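Local coordinates for StiE protein (Stigmatella aurantiaca, PDB 6ECX) that methylates a polyketide oxygen with S-adenosylmethionine, this chain being the O-methyltransferase domain of a larger multifunctional polyketide synthase, at residues R214-L228 against S298-L312. Sequence-based numbering, arbitrary orientation. Where two conformers were deposited one is given.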
ATOM      1  N   ARG A 214     -15.168  -5.946  -4.772  1.00 57.34           N
ATOM      2  CA  ARG A 214     -14.497  -6.932  -5.618  1.00 55.45           C
ATOM      3  C   ARG A 214     -14.808  -6.689  -7.093  1.00 50.64           C
ATOM      4  O   ARG A 214     -13.905  -6.645  -7.936  1.00 48.16           O
ATOM      5  CB  ARG A 214     -14.927  -8.343  -5.214  1.00 57.55           C
ATOM      6  CG  ARG A 214     -14.356  -8.852  -3.919  1.00 54.01           C
ATOM      7  CD  ARG A 214     -15.197 -10.031  -3.407  1.00 58.33           C
ATOM      8  NE  ARG A 214     -14.453 -10.787  -2.405  1.00 68.17           N
ATOM      9  CZ  ARG A 214     -14.413 -10.473  -1.115  1.00 72.49           C
ATOM     10  NH1 ARG A 214     -15.097  -9.427  -0.665  1.00 70.64           N
ATOM     11  NH2 ARG A 214     -13.700 -11.215  -0.277  1.00 74.39           N
ATOM     12  N   GLU A 215     -16.093  -6.511  -7.420  1.00 54.34           N
ATOM     13  CA  GLU A 215     -16.483  -6.352  -8.815  1.00 55.07           C
ATOM     14  C   GLU A 215     -15.878  -5.097  -9.417  1.00 52.21           C
ATOM     15  O   GLU A 215     -15.504  -5.083 -10.593  1.00 52.10           O
ATOM     16  CB  GLU A 215     -18.008  -6.318  -8.928  1.00 65.69           C
ATOM     17  CG  GLU A 215     -18.508  -6.031 -10.326  1.00 78.38           C
ATOM     18  CD  GLU A 215     -19.951  -6.448 -10.512  1.00 92.30           C
ATOM     19  OE1 GLU A 215     -20.248  -7.158 -11.501  1.00 91.03           O
ATOM     20  OE2 GLU A 215     -20.781  -6.081  -9.655  1.00 97.97           O
ATOM     21  N   GLN A 216     -15.747  -4.043  -8.616  1.00 52.56           N
ATOM     22  CA  GLN A 216     -15.189  -2.800  -9.129  1.00 51.91           C
ATOM     23  C   GLN A 216     -13.698  -2.926  -9.378  1.00 45.11           C
ATOM     24  O   GLN A 216     -13.215  -2.528 -10.443  1.00 44.44           O
ATOM     25  CB  GLN A 216     -15.497  -1.662  -8.164  1.00 55.71           C
ATOM     26  CG  GLN A 216     -16.920  -1.182  -8.296  1.00 62.61           C
ATOM     27  CD  GLN A 216     -17.246  -0.133  -7.262  1.00 72.11           C
ATOM     28  OE1 GLN A 216     -16.911  -0.286  -6.090  1.00 66.61           O
ATOM     29  NE2 GLN A 216     -17.894   0.946  -7.690  1.00 78.71           N
ATOM     30  N   TRP A 217     -12.951  -3.501  -8.425  1.00 42.14           N
ATOM     31  CA  TRP A 217     -11.544  -3.817  -8.683  1.00 38.61           C
ATOM     32  C   TRP A 217     -11.396  -4.721  -9.903  1.00 44.15           C
ATOM     33  O   TRP A 217     -10.505  -4.517 -10.733  1.00 39.51           O
ATOM     34  CB  TRP A 217     -10.896  -4.508  -7.482  1.00 45.95           C
ATOM     35  CG  TRP A 217     -10.564  -3.618  -6.296  1.00 51.42           C
ATOM     36  CD1 TRP A 217     -11.082  -3.710  -5.037  1.00 53.50           C
ATOM     37  CD2 TRP A 217      -9.626  -2.532  -6.261  1.00 49.79           C
ATOM     38  NE1 TRP A 217     -10.531  -2.747  -4.218  1.00 49.68           N
ATOM     39  CE2 TRP A 217      -9.643  -2.006  -4.945  1.00 47.47           C
ATOM     40  CE3 TRP A 217      -8.786  -1.943  -7.210  1.00 51.72           C
ATOM     41  CZ2 TRP A 217      -8.848  -0.923  -4.559  1.00 59.80           C
ATOM     42  CZ3 TRP A 217      -7.991  -0.863  -6.823  1.00 59.49           C
ATOM     43  CH2 TRP A 217      -8.031  -0.367  -5.508  1.00 59.06           C
ATOM     44  N   ASN A 218     -12.232  -5.761  -9.991  1.00 45.10           N
ATOM     45  CA  ASN A 218     -12.189  -6.683 -11.122  1.00 41.69           C
ATOM     46  C   ASN A 218     -12.366  -5.945 -12.450  1.00 40.17           C
ATOM     47  O   ASN A 218     -11.632  -6.197 -13.411  1.00 40.51           O
ATOM     48  CB  ASN A 218     -13.265  -7.768 -10.949  1.00 39.21           C
ATOM     49  CG  ASN A 218     -13.065  -8.929 -11.912  1.00 43.33           C
ATOM     50  OD1 ASN A 218     -12.171  -8.866 -12.746  1.00 41.28           O
ATOM     51  ND2 ASN A 218     -13.879  -9.982 -11.793  1.00 40.14           N
ATOM     52  N   LYS A 219     -13.325  -5.020 -12.524  1.00 40.75           N
ATOM     53  CA  LYS A 219     -13.516  -4.283 -13.770  1.00 43.33           C
ATOM     54  C   LYS A 219     -12.262  -3.498 -14.140  1.00 46.34           C
ATOM     55  O   LYS A 219     -11.849  -3.481 -15.308  1.00 46.65           O
ATOM     56  CB  LYS A 219     -14.729  -3.357 -13.630  1.00 50.50           C
ATOM     57  CG  LYS A 219     -15.279  -2.835 -14.952  1.00 62.38           C
ATOM     58  CD  LYS A 219     -16.641  -2.181 -14.740  1.00 78.81           C
ATOM     59  CE  LYS A 219     -17.174  -1.566 -16.022  1.00 96.19           C
ATOM     60  NZ  LYS A 219     -17.302  -2.584 -17.104  1.00109.83           N
ATOM     61  N   LEU A 220     -11.620  -2.873 -13.146  1.00 43.36           N
ATOM     62  CA  LEU A 220     -10.388  -2.135 -13.402  1.00 41.42           C
ATOM     63  C   LEU A 220      -9.291  -3.049 -13.920  1.00 45.67           C
ATOM     64  O   LEU A 220      -8.570  -2.694 -14.862  1.00 46.80           O
ATOM     65  CB  LEU A 220      -9.907  -1.436 -12.129  1.00 44.93           C
ATOM     66  CG  LEU A 220     -10.746  -0.236 -11.676  1.00 53.43           C
ATOM     67  CD1 LEU A 220     -10.298   0.195 -10.292  1.00 47.94           C
ATOM     68  CD2 LEU A 220     -10.591   0.892 -12.675  1.00 52.98           C
ATOM     69  N   PHE A 221      -9.095  -4.198 -13.268  1.00 40.90           N
ATOM     70  CA  PHE A 221      -8.040  -5.112 -13.724  1.00 37.40           C
ATOM     71  C   PHE A 221      -8.354  -5.626 -15.122  1.00 36.19           C
ATOM     72  O   PHE A 221      -7.520  -5.554 -16.023  1.00 38.21           O
ATOM     73  CB  PHE A 221      -7.884  -6.307 -12.769  1.00 32.91           C
ATOM     74  CG  PHE A 221      -7.388  -5.954 -11.380  1.00 42.56           C
ATOM     75  CD1 PHE A 221      -6.939  -4.674 -11.079  1.00 38.93           C
ATOM     76  CD2 PHE A 221      -7.406  -6.914 -10.368  1.00 44.88           C
ATOM     77  CE1 PHE A 221      -6.496  -4.362  -9.787  1.00 45.68           C
ATOM     78  CE2 PHE A 221      -6.973  -6.616  -9.084  1.00 45.20           C
ATOM     79  CZ  PHE A 221      -6.519  -5.337  -8.783  1.00 41.22           C
ATOM     80  N   SER A 222      -9.572  -6.131 -15.321  1.00 43.09           N
ATOM     81  CA  SER A 222      -9.887  -6.892 -16.537  1.00 44.81           C
ATOM     82  C   SER A 222      -9.971  -6.014 -17.775  1.00 43.99           C
ATOM     83  O   SER A 222      -9.727  -6.502 -18.883  1.00 45.89           O
ATOM     84  CB  SER A 222     -11.218  -7.628 -16.378  1.00 44.46           C
ATOM     85  OG  SER A 222     -11.257  -8.341 -15.157  1.00 54.77           O
ATOM     86  N   SER A 223     -10.393  -4.755 -17.615  1.00 42.85           N
ATOM     87  CA  SER A 223     -10.413  -3.764 -18.691  1.00 43.69           C
ATOM     88  C   SER A 223      -9.022  -3.278 -19.059  1.00 45.01           C
ATOM     89  O   SER A 223      -8.869  -2.567 -20.061  1.00 47.46           O
ATOM     90  CB  SER A 223     -11.253  -2.541 -18.291  1.00 41.04           C
ATOM     91  OG  SER A 223     -12.516  -2.967 -17.826  1.00 54.37           O
ATOM     92  N   ASN A 224      -8.015  -3.605 -18.256  1.00 43.26           N
ATOM     93  CA  ASN A 224      -6.669  -3.101 -18.476  1.00 38.91           C
ATOM     94  C   ASN A 224      -5.641  -4.235 -18.477  1.00 42.20           C
ATOM     95  O   ASN A 224      -4.499  -4.057 -18.052  1.00 33.97           O
ATOM     96  CB  ASN A 224      -6.363  -2.016 -17.442  1.00 39.01           C
ATOM     97  CG  ASN A 224      -7.210  -0.766 -17.678  1.00 44.62           C
ATOM     98  OD1 ASN A 224      -6.927  -0.014 -18.601  1.00 42.47           O
ATOM     99  ND2 ASN A 224      -8.272  -0.572 -16.890  1.00 38.68           N
ATOM    100  N   HIS A 225      -6.044  -5.415 -18.946  1.00 34.39           N
ATOM    101  CA  HIS A 225      -5.117  -6.520 -19.209  1.00 35.55           C
ATOM    102  C   HIS A 225      -4.402  -6.984 -17.945  1.00 38.47           C
ATOM    103  O   HIS A 225      -3.230  -7.353 -17.986  1.00 41.27           O
ATOM    104  CB  HIS A 225      -4.091  -6.142 -20.289  1.00 40.16           C
ATOM    105  CG  HIS A 225      -4.712  -5.739 -21.592  1.00 51.10           C
ATOM    106  ND1 HIS A 225      -4.775  -4.427 -22.014  1.00 49.37           N
ATOM    107  CD2 HIS A 225      -5.324  -6.473 -22.553  1.00 43.14           C
ATOM    108  CE1 HIS A 225      -5.398  -4.371 -23.178  1.00 49.67           C
ATOM    109  NE2 HIS A 225      -5.742  -5.598 -23.526  1.00 51.44           N
ATOM    110  N   LEU A 226      -5.115  -7.022 -16.818  1.00 36.57           N
ATOM    111  CA  LEU A 226      -4.514  -7.410 -15.547  1.00 36.93           C
ATOM    112  C   LEU A 226      -5.262  -8.592 -14.963  1.00 38.74           C
ATOM    113  O   LEU A 226      -6.500  -8.595 -14.923  1.00 36.32           O
ATOM    114  CB  LEU A 226      -4.512  -6.232 -14.551  1.00 32.79           C
ATOM    115  CG  LEU A 226      -3.659  -5.030 -14.964  1.00 35.29           C
ATOM    116  CD1 LEU A 226      -3.971  -3.793 -14.116  1.00 33.02           C
ATOM    117  CD2 LEU A 226      -2.165  -5.379 -14.887  1.00 36.35           C
ATOM    118  N   ARG A 227      -4.507  -9.585 -14.496  0.54 38.98           N
ATOM    119  CA  ARG A 227      -5.062 -10.791 -13.901  0.54 39.22           C
ATOM    120  C   ARG A 227      -4.646 -10.862 -12.440  0.54 41.30           C
ATOM    121  O   ARG A 227      -3.452 -10.796 -12.127  0.54 36.54           O
ATOM    122  CB  ARG A 227      -4.593 -12.052 -14.642  0.54 37.34           C
ATOM    123  CG  ARG A 227      -5.467 -13.281 -14.356  0.54 29.33           C
ATOM    124  CD  ARG A 227      -5.016 -14.484 -15.168  0.54 34.06           C
ATOM    125  NE  ARG A 227      -3.841 -15.096 -14.557  0.54 36.93           N
ATOM    126  CZ  ARG A 227      -2.593 -14.855 -14.934  0.54 35.40           C
ATOM    127  NH1 ARG A 227      -1.588 -15.445 -14.309  0.54 41.01           N
ATOM    128  NH2 ARG A 227      -2.350 -14.045 -15.957  0.54 37.05           N
ATOM    129  N   LEU A 228      -5.629 -10.994 -11.550  1.00 38.11           N
ATOM    130  CA  LEU A 228      -5.324 -11.223 -10.150  1.00 38.84           C
ATOM    131  C   LEU A 228      -4.803 -12.643  -9.980  1.00 38.18           C
ATOM    132  O   LEU A 228      -5.515 -13.606 -10.288  1.00 41.13           O
ATOM    133  CB  LEU A 228      -6.587 -11.020  -9.320  1.00 37.15           C
ATOM    134  CG  LEU A 228      -6.471 -11.348  -7.831  1.00 39.31           C
ATOM    135  CD1 LEU A 228      -5.374 -10.484  -7.157  1.00 34.74           C
ATOM    136  CD2 LEU A 228      -7.844 -11.100  -7.148  1.00 41.91           C
ATOM    137  N   SER A 298     -10.456 -10.254 -22.376  1.00 42.38           N
ATOM    138  CA  SER A 298     -10.768  -9.463 -21.188  1.00 44.81           C
ATOM    139  C   SER A 298     -11.952 -10.050 -20.432  1.00 44.34           C
ATOM    140  O   SER A 298     -11.989 -10.007 -19.196  1.00 48.28           O
ATOM    141  CB  SER A 298     -11.051  -8.013 -21.576  1.00 43.99           C
ATOM    142  OG  SER A 298     -12.273  -7.933 -22.291  1.00 51.47           O
ATOM    143  N   ASP A 299     -12.944 -10.584 -21.156  1.00 48.25           N
ATOM    144  CA  ASP A 299     -14.050 -11.251 -20.475  1.00 49.40           C
ATOM    145  C   ASP A 299     -13.569 -12.474 -19.713  1.00 47.19           C
ATOM    146  O   ASP A 299     -14.154 -12.837 -18.690  1.00 48.65           O
ATOM    147  CB  ASP A 299     -15.139 -11.657 -21.470  1.00 52.85           C
ATOM    148  CG  ASP A 299     -14.572 -12.255 -22.740  1.00 59.76           C
ATOM    149  OD1 ASP A 299     -14.112 -11.460 -23.593  1.00 56.47           O
ATOM    150  OD2 ASP A 299     -14.578 -13.510 -22.882  1.00 54.32           O
ATOM    151  N   GLU A 300     -12.500 -13.118 -20.182  1.00 48.15           N
ATOM    152  CA  GLU A 300     -12.009 -14.277 -19.453  1.00 50.20           C
ATOM    153  C   GLU A 300     -11.110 -13.877 -18.285  1.00 43.31           C
ATOM    154  O   GLU A 300     -11.084 -14.580 -17.268  1.00 43.72           O
ATOM    155  CB  GLU A 300     -11.281 -15.232 -20.401  1.00 51.06           C
ATOM    156  CG  GLU A 300     -11.031 -16.583 -19.793  1.00 51.12           C
ATOM    157  CD  GLU A 300     -12.290 -17.250 -19.269  1.00 61.96           C
ATOM    158  OE1 GLU A 300     -13.399 -16.996 -19.793  1.00 68.00           O
ATOM    159  OE2 GLU A 300     -12.167 -18.046 -18.319  1.00 69.36           O
ATOM    160  N   LEU A 301     -10.393 -12.757 -18.397  1.00 37.75           N
ATOM    161  CA  LEU A 301      -9.727 -12.204 -17.224  1.00 35.36           C
ATOM    162  C   LEU A 301     -10.729 -11.931 -16.113  1.00 38.77           C
ATOM    163  O   LEU A 301     -10.474 -12.241 -14.944  1.00 44.90           O
ATOM    164  CB  LEU A 301      -8.978 -10.914 -17.571  1.00 40.48           C
ATOM    165  CG  LEU A 301      -7.834 -11.002 -18.576  1.00 52.63           C
ATOM    166  CD1 LEU A 301      -7.228  -9.626 -18.762  1.00 45.84           C
ATOM    167  CD2 LEU A 301      -6.795 -12.005 -18.110  1.00 48.25           C
ATOM    168  N   PHE A 302     -11.879 -11.343 -16.464  1.00 47.52           N
ATOM    169  CA  PHE A 302     -12.884 -11.026 -15.452  1.00 40.82           C
ATOM    170  C   PHE A 302     -13.403 -12.292 -14.783  1.00 42.37           C
ATOM    171  O   PHE A 302     -13.564 -12.338 -13.554  1.00 44.39           O
ATOM    172  CB  PHE A 302     -14.038 -10.238 -16.085  1.00 46.70           C
ATOM    173  CG  PHE A 302     -15.020  -9.696 -15.080  1.00 47.63           C
ATOM    174  CD1 PHE A 302     -16.022 -10.500 -14.563  1.00 43.74           C
ATOM    175  CD2 PHE A 302     -14.941  -8.374 -14.651  1.00 47.23           C
ATOM    176  CE1 PHE A 302     -16.919 -10.007 -13.620  1.00 49.04           C
ATOM    177  CE2 PHE A 302     -15.853  -7.878 -13.715  1.00 43.43           C
ATOM    178  CZ  PHE A 302     -16.827  -8.692 -13.205  1.00 50.81           C
ATOM    179  N   HIS A 303     -13.683 -13.325 -15.589  1.00 40.02           N
ATOM    180  CA  HIS A 303     -14.196 -14.593 -15.069  1.00 44.33           C
ATOM    181  C   HIS A 303     -13.209 -15.214 -14.085  1.00 43.30           C
ATOM    182  O   HIS A 303     -13.581 -15.618 -12.977  1.00 48.91           O
ATOM    183  CB  HIS A 303     -14.467 -15.526 -16.247  1.00 54.59           C
ATOM    184  CG  HIS A 303     -14.977 -16.875 -15.859  1.00 62.88           C
ATOM    185  ND1 HIS A 303     -14.344 -18.041 -16.235  1.00 64.41           N
ATOM    186  CD2 HIS A 303     -16.074 -17.248 -15.160  1.00 64.01           C
ATOM    187  CE1 HIS A 303     -15.029 -19.076 -15.779  1.00 68.10           C
ATOM    188  NE2 HIS A 303     -16.080 -18.621 -15.119  1.00 67.72           N
ATOM    189  N   LEU A 304     -11.932 -15.255 -14.469  1.00 42.64           N
ATOM    190  CA  LEU A 304     -10.878 -15.816 -13.631  1.00 39.33           C
ATOM    191  C   LEU A 304     -10.602 -14.938 -12.410  1.00 45.42           C
ATOM    192  O   LEU A 304     -10.462 -15.450 -11.293  1.00 44.25           O
ATOM    193  CB  LEU A 304      -9.611 -16.001 -14.482  1.00 43.32           C
ATOM    194  CG  LEU A 304      -9.755 -17.008 -15.648  1.00 53.22           C
ATOM    195  CD1 LEU A 304      -8.783 -16.778 -16.893  1.00 45.48           C
ATOM    196  CD2 LEU A 304      -9.616 -18.396 -15.090  1.00 49.28           C
ATOM    197  N   ASN A 305     -10.542 -13.615 -12.593  1.00 38.14           N
ATOM    198  CA  ASN A 305     -10.350 -12.729 -11.443  1.00 37.88           C
ATOM    199  C   ASN A 305     -11.455 -12.904 -10.415  1.00 39.32           C
ATOM    200  O   ASN A 305     -11.196 -12.821  -9.210  1.00 44.79           O
ATOM    201  CB  ASN A 305     -10.304 -11.258 -11.862  1.00 35.12           C
ATOM    202  CG  ASN A 305      -9.107 -10.929 -12.696  1.00 42.54           C
ATOM    203  OD1 ASN A 305      -8.118 -11.667 -12.704  1.00 40.82           O
ATOM    204  ND2 ASN A 305      -9.169  -9.800 -13.399  1.00 39.49           N
ATOM    205  N   ALA A 306     -12.703 -13.069 -10.873  1.00 41.77           N
ATOM    206  CA  ALA A 306     -13.823 -13.157  -9.944  1.00 47.35           C
ATOM    207  C   ALA A 306     -13.665 -14.365  -9.036  1.00 56.83           C
ATOM    208  O   ALA A 306     -13.938 -14.291  -7.834  1.00 53.62           O
ATOM    209  CB  ALA A 306     -15.149 -13.227 -10.706  1.00 47.59           C
ATOM    210  N   LYS A 307     -13.188 -15.482  -9.592  1.00 53.70           N
ATOM    211  CA  LYS A 307     -12.932 -16.660  -8.776  1.00 53.46           C
ATOM    212  C   LYS A 307     -11.851 -16.374  -7.742  1.00 55.32           C
ATOM    213  O   LYS A 307     -11.987 -16.742  -6.570  1.00 54.66           O
ATOM    214  CB  LYS A 307     -12.545 -17.835  -9.677  1.00 54.96           C
ATOM    215  CG  LYS A 307     -12.650 -19.209  -9.043  1.00 70.50           C
ATOM    216  CD  LYS A 307     -12.346 -20.296 -10.074  1.00 82.50           C
ATOM    217  CE  LYS A 307     -12.191 -21.673  -9.435  1.00 95.06           C
ATOM    218  NZ  LYS A 307     -11.555 -22.657 -10.370  1.00 99.50           N
ATOM    219  N   GLN A 308     -10.791 -15.667  -8.148  1.00 46.91           N
ATOM    220  CA  GLN A 308      -9.682 -15.374  -7.245  1.00 51.33           C
ATOM    221  C   GLN A 308     -10.073 -14.370  -6.162  1.00 59.67           C
ATOM    222  O   GLN A 308      -9.527 -14.411  -5.054  1.00 62.73           O
ATOM    223  CB  GLN A 308      -8.493 -14.853  -8.062  1.00 51.75           C
ATOM    224  CG  GLN A 308      -7.135 -15.311  -7.581  1.00 63.42           C
ATOM    225  CD  GLN A 308      -7.046 -16.820  -7.398  1.00 68.70           C
ATOM    226  OE1 GLN A 308      -7.450 -17.590  -8.269  1.00 73.34           O
ATOM    227  NE2 GLN A 308      -6.520 -17.245  -6.252  1.00 72.80           N
ATOM    228  N   PHE A 309     -11.000 -13.456  -6.461  1.00 60.15           N
ATOM    229  CA  PHE A 309     -11.453 -12.493  -5.463  1.00 59.49           C
ATOM    230  C   PHE A 309     -12.279 -13.148  -4.360  1.00 67.24           C
ATOM    231  O   PHE A 309     -12.465 -12.544  -3.300  1.00 69.16           O
ATOM    232  CB  PHE A 309     -12.284 -11.386  -6.119  1.00 48.76           C
ATOM    233  CG  PHE A 309     -11.489 -10.173  -6.551  1.00 47.03           C
ATOM    234  CD1 PHE A 309     -10.891  -9.336  -5.609  1.00 49.08           C
ATOM    235  CD2 PHE A 309     -11.384  -9.846  -7.893  1.00 49.70           C
ATOM    236  CE1 PHE A 309     -10.177  -8.209  -6.008  1.00 49.53           C
ATOM    237  CE2 PHE A 309     -10.669  -8.721  -8.300  1.00 53.40           C
ATOM    238  CZ  PHE A 309     -10.071  -7.900  -7.352  1.00 55.59           C
ATOM    239  N   GLU A 310     -12.786 -14.356  -4.590  1.00 59.67           N
ATOM    240  CA  GLU A 310     -13.561 -15.086  -3.596  1.00 69.27           C
ATOM    241  C   GLU A 310     -12.721 -16.089  -2.819  1.00 65.06           C
ATOM    242  O   GLU A 310     -13.253 -16.788  -1.958  1.00 76.72           O
ATOM    243  CB  GLU A 310     -14.729 -15.811  -4.271  1.00 85.07           C
ATOM    244  CG  GLU A 310     -15.599 -14.912  -5.138  1.00 96.42           C
ATOM    245  CD  GLU A 310     -16.515 -15.696  -6.071  1.00107.76           C
ATOM    246  OE1 GLU A 310     -16.331 -16.929  -6.212  1.00107.68           O
ATOM    247  OE2 GLU A 310     -17.419 -15.070  -6.667  1.00115.10           O
ATOM    248  N   GLN A 311     -11.432 -16.184  -3.108  1.00 63.55           N
ATOM    249  CA  GLN A 311     -10.543 -17.101  -2.410  1.00 68.30           C
ATOM    250  C   GLN A 311      -9.353 -16.363  -1.824  1.00 64.15           C
ATOM    251  O   GLN A 311      -8.216 -16.839  -1.902  1.00 56.39           O
ATOM    252  CB  GLN A 311     -10.070 -18.217  -3.334  1.00 70.52           C
ATOM    253  CG  GLN A 311     -11.148 -19.241  -3.607  1.00 84.98           C
ATOM    254  CD  GLN A 311     -10.906 -19.995  -4.888  1.00 87.98           C
ATOM    255  OE1 GLN A 311      -9.830 -19.898  -5.486  1.00 86.45           O
ATOM    256  NE2 GLN A 311     -11.913 -20.741  -5.332  1.00 84.34           N
ATOM    257  N   LEU A 312      -9.596 -15.186  -1.234  1.00 56.87           N
ATOM    258  CA  LEU A 312      -8.555 -14.499  -0.481  1.00 58.00           C
ATOM    259  C   LEU A 312      -7.990 -15.432   0.580  1.00 58.36           C
ATOM    260  O   LEU A 312      -8.731 -16.171   1.238  1.00 51.15           O
ATOM    261  CB  LEU A 312      -9.113 -13.244   0.197  1.00 62.42           C
ATOM    262  CG  LEU A 312      -9.910 -12.240  -0.628  1.00 66.19           C
ATOM    263  CD1 LEU A 312     -10.215 -11.027   0.211  1.00 61.24           C
ATOM    264  CD2 LEU A 312      -9.170 -11.839  -1.900  1.00 62.83           C
TER
HETATM  265  O   HOH W   1     -12.513 -14.124  -0.106  1.00 78.88           O
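Asn218 is a knob of helix 214-222 set into a hollow on helix 298-309. Phe302, Asn305, Ala306 and Phe309 form the walls. The Asn218 amide lies flat against the Phe302 ring, the planes 10° apart, with Asn218 ND2 over the ring centre. With its CG anti to the backbone N (chi1 -167°), the Asn218 amide is laid over the Phe302 face. Asn218 ND2 also gives a nearly straight hydrogen bond to Phe302 O, 3.0 Å away. Phe302 answers as a knob among Glu215, Asn218, Lys219 and Ser222. Ser222 fills the next hollow, between Ser298, Leu301, Phe302 and Asn305, its OG 3.2 Å from Phe302 CA. The two helices run roughly antiparallel, their axes 8.9 Å apart at the closest.

Both belong to a Rossmann-like methyltransferase fold of the S-adenosylmethionine-dependent class. Helix 298-309 follows strand 283-292 and packs on helix 214-222 and on the start of strand 226-233, away from the cofactor site.

Asn305, buried on helix 298-309, ties it to both helix 214-222 and strand 226-233. Asn305 ND2 donates to Asn218 OD1 (3.2 Å) and more weakly to Ser222 OG and Leu226 O. Asn305 OD1 accepts from Leu228 N at 2.8 Å, the donor standing above the carbonyl plane.

Near the C-terminal end of helix 298-309, Phe309 is the large bump. Its ring enters a hollow of Arg214, Trp217, Asn218 and Phe221, and Phe309 CZ reaches Trp217 CB at 3.5 Å. Leu228 CD2 sits over the centre of one face, 3.6 Å from the ring centroid, in a CH-pi contact. Arg214 O lies over the opposite face, nearer the rim. The Arg214 side chain runs past the ring. Arg214 NE donates a hydrogen bond to Phe309 O at 2.8 Å, while Arg214 NH1 is hydrogen-bonded to Asn197 OD1.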